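Local coordinates for malonyl CoA-acyl carrier protein transacylase (Staphylococcus aureus, PDB 3IM9) that transfers the malonyl group from malonyl-CoA to holo-acyl carrier protein, supplying malonyl-ACP for fatty acid biosynthesis, at residues A[90-95]-A[273-278]. Sequence-based numbering, arbitrary orientation.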
loop_
_atom_site.group_PDB
_atom_site.type_symbol
_atom_site.label_atom_id
_atom_site.label_comp_id
_atom_site.label_asym_id
_atom_site.label_seq_id
_atom_site.Cartn_x
_atom_site.Cartn_y
_atom_site.Cartn_z
ATOM N N PRO A 90 -7.073 6.407 -16.103
ATOM C CA PRO A 90 -7.146 5.034 -15.652
ATOM C C PRO A 90 -8.513 4.405 -15.803
ATOM O O PRO A 90 -9.511 5.096 -15.642
ATOM C CB PRO A 90 -6.780 5.166 -14.135
ATOM C CG PRO A 90 -7.239 6.534 -13.735
ATOM C CD PRO A 90 -6.923 7.360 -14.984
ATOM N N ASP A 91 -8.505 3.114 -16.069
ATOM C CA ASP A 91 -9.709 2.294 -16.012
ATOM C C ASP A 91 -9.969 1.724 -14.601
ATOM O O ASP A 91 -11.132 1.552 -14.180
ATOM C CB ASP A 91 -9.560 1.206 -17.021
ATOM C CG ASP A 91 -9.358 1.761 -18.439
ATOM O OD1 ASP A 91 -10.361 2.422 -18.890
ATOM O OD2 ASP A 91 -8.331 1.466 -19.064
ATOM N N PHE A 92 -8.867 1.568 -13.812
ATOM C CA PHE A 92 -8.995 0.997 -12.460
ATOM C C PHE A 92 -7.770 1.503 -11.680
ATOM O O PHE A 92 -6.810 2.077 -12.219
ATOM C CB PHE A 92 -8.790 -0.542 -12.494
ATOM C CG PHE A 92 -9.845 -1.299 -13.346
ATOM C CD1 PHE A 92 -9.494 -1.593 -14.653
ATOM C CD2 PHE A 92 -11.082 -1.638 -12.822
ATOM C CE1 PHE A 92 -10.429 -2.256 -15.512
ATOM C CE2 PHE A 92 -12.007 -2.330 -13.649
ATOM C CZ PHE A 92 -11.630 -2.612 -14.980
ATOM N N THR A 93 -7.825 1.218 -10.374
ATOM C CA THR A 93 -6.655 1.544 -9.527
ATOM C C THR A 93 -6.615 0.544 -8.394
ATOM O O THR A 93 -7.617 -0.092 -8.011
ATOM C CB THR A 93 -6.805 2.989 -8.993
ATOM O OG1 THR A 93 -5.633 3.324 -8.226
ATOM C CG2 THR A 93 -7.995 3.195 -8.129
ATOM N N MET A 94 -5.408 0.436 -7.817
ATOM C CA MET A 94 -5.200 -0.312 -6.544
ATOM C C MET A 94 -3.941 0.200 -5.911
ATOM O O MET A 94 -3.133 0.857 -6.551
ATOM C CB MET A 94 -5.082 -1.858 -6.750
ATOM C CG MET A 94 -3.875 -2.278 -7.541
ATOM S SD MET A 94 -3.576 -4.028 -7.520
ATOM C CE MET A 94 -2.332 -4.048 -8.784
ATOM N N GLY A 95 -3.818 -0.031 -4.619
ATOM C CA GLY A 95 -2.545 0.398 -3.919
ATOM C C GLY A 95 -2.286 -0.546 -2.768
ATOM O O GLY A 95 -3.223 -1.164 -2.211
ATOM N N GLN A 273 -9.590 -8.519 -16.283
ATOM C CA GLN A 273 -10.508 -7.562 -16.885
ATOM C C GLN A 273 -9.938 -6.871 -18.100
ATOM O O GLN A 273 -10.595 -5.919 -18.685
ATOM C CB GLN A 273 -10.868 -6.447 -15.937
ATOM C CG GLN A 273 -11.389 -6.872 -14.577
ATOM C CD GLN A 273 -12.252 -8.143 -14.553
ATOM O OE1 GLN A 273 -11.974 -9.124 -13.801
ATOM N NE2 GLN A 273 -13.308 -8.122 -15.317
ATOM N N GLY A 274 -8.754 -7.257 -18.474
ATOM C CA GLY A 274 -8.079 -6.656 -19.647
ATOM C C GLY A 274 -7.069 -5.545 -19.368
ATOM O O GLY A 274 -6.643 -4.875 -20.281
ATOM N N VAL A 275 -6.703 -5.367 -18.078
ATOM C CA VAL A 275 -5.555 -4.511 -17.817
ATOM C C VAL A 275 -4.296 -5.112 -18.306
ATOM O O VAL A 275 -3.897 -6.196 -17.881
ATOM C CB VAL A 275 -5.459 -4.167 -16.305
ATOM C CG1 VAL A 275 -4.258 -3.225 -16.102
ATOM C CG2 VAL A 275 -6.696 -3.472 -15.866
ATOM N N ASP A 276 -3.641 -4.386 -19.212
ATOM C CA ASP A 276 -2.336 -4.814 -19.711
ATOM C C ASP A 276 -1.242 -3.752 -19.547
ATOM O O ASP A 276 -0.181 -3.867 -20.092
ATOM C CB ASP A 276 -2.399 -5.308 -21.172
ATOM C CG ASP A 276 -2.926 -4.292 -22.067
ATOM O OD1 ASP A 276 -3.194 -4.649 -23.245
ATOM O OD2 ASP A 276 -3.128 -3.143 -21.671
ATOM N N HIS A 277 -1.579 -2.729 -18.788
ATOM C CA HIS A 277 -0.582 -1.674 -18.529
ATOM C C HIS A 277 -0.879 -1.169 -17.091
ATOM O O HIS A 277 -1.979 -0.773 -16.746
ATOM C CB HIS A 277 -0.804 -0.507 -19.519
ATOM C CG HIS A 277 0.270 0.575 -19.441
ATOM N ND1 HIS A 277 0.167 1.802 -20.086
ATOM C CD2 HIS A 277 1.479 0.598 -18.799
ATOM C CE1 HIS A 277 1.254 2.520 -19.834
ATOM N NE2 HIS A 277 2.058 1.818 -19.049
ATOM N N PHE A 278 0.155 -1.299 -16.253
ATOM C CA PHE A 278 0.066 -0.786 -14.892
ATOM C C PHE A 278 1.069 0.371 -14.802
ATOM O O PHE A 278 2.249 0.207 -15.118
ATOM C CB PHE A 278 0.509 -1.896 -13.906
ATOM C CG PHE A 278 -0.476 -3.049 -13.815
ATOM C CD1 PHE A 278 -0.327 -4.170 -14.695
ATOM C CD2 PHE A 278 -1.479 -2.999 -12.892
ATOM C CE1 PHE A 278 -1.249 -5.242 -14.605
ATOM C CE2 PHE A 278 -2.412 -4.083 -12.757
ATOM C CZ PHE A 278 -2.265 -5.186 -13.641
#
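F92 meets V275 and M94 meets F278 across a parallel sheet in which strands 92-95 and 275-281 are not neighbours: strand 11-16 lies between them and pairs with both. No hydrogen bond joins the two segments. F92 pairs through its backbone with I14 of the central strand, and M94 with F16, and the contact is made by side chains alone. In the second segment, G274, with positive phi, closes helix 263-272 in a Schellman motif, and the chain turns directly into its strand.

F92 and M94, two residues apart, both point toward the second segment. CG of F92 is anti to the carbonyl carbon (chi1 -62°), which sends the ring toward V275, and F92 CD1 comes 3.6 Å from V275 CG2. V275 CG2 also lies 3.9 Å from F92 CE1, so the methyl sits obliquely against the CD1-CE1 bond, while F92 CZ meets Q273 CB at 4.0 Å. M94 CG sits between backbone N and carbonyl carbon, and beyond it the chain is extended; this carries M94 CE to 4.0 Å from F278 CE2. Within the second segment V275 CG1 packs over one face of the F278 ring, off-centre toward its rim, while V275 CG2 turns to F92.

Helix 263-272 covers this apolar row: L270 touches both F92 and M94, and F263 and T267 also touch M94. Strand 92-95 leads toward S97, probably the nucleophile, in a pattern consistent with a nucleophile elbow. With only carbon atoms meeting between the two segments, this direct contact rests on dispersion and the burial of apolar surface, while strand 11-16 supplies the backbone pairing that sets the strands in place.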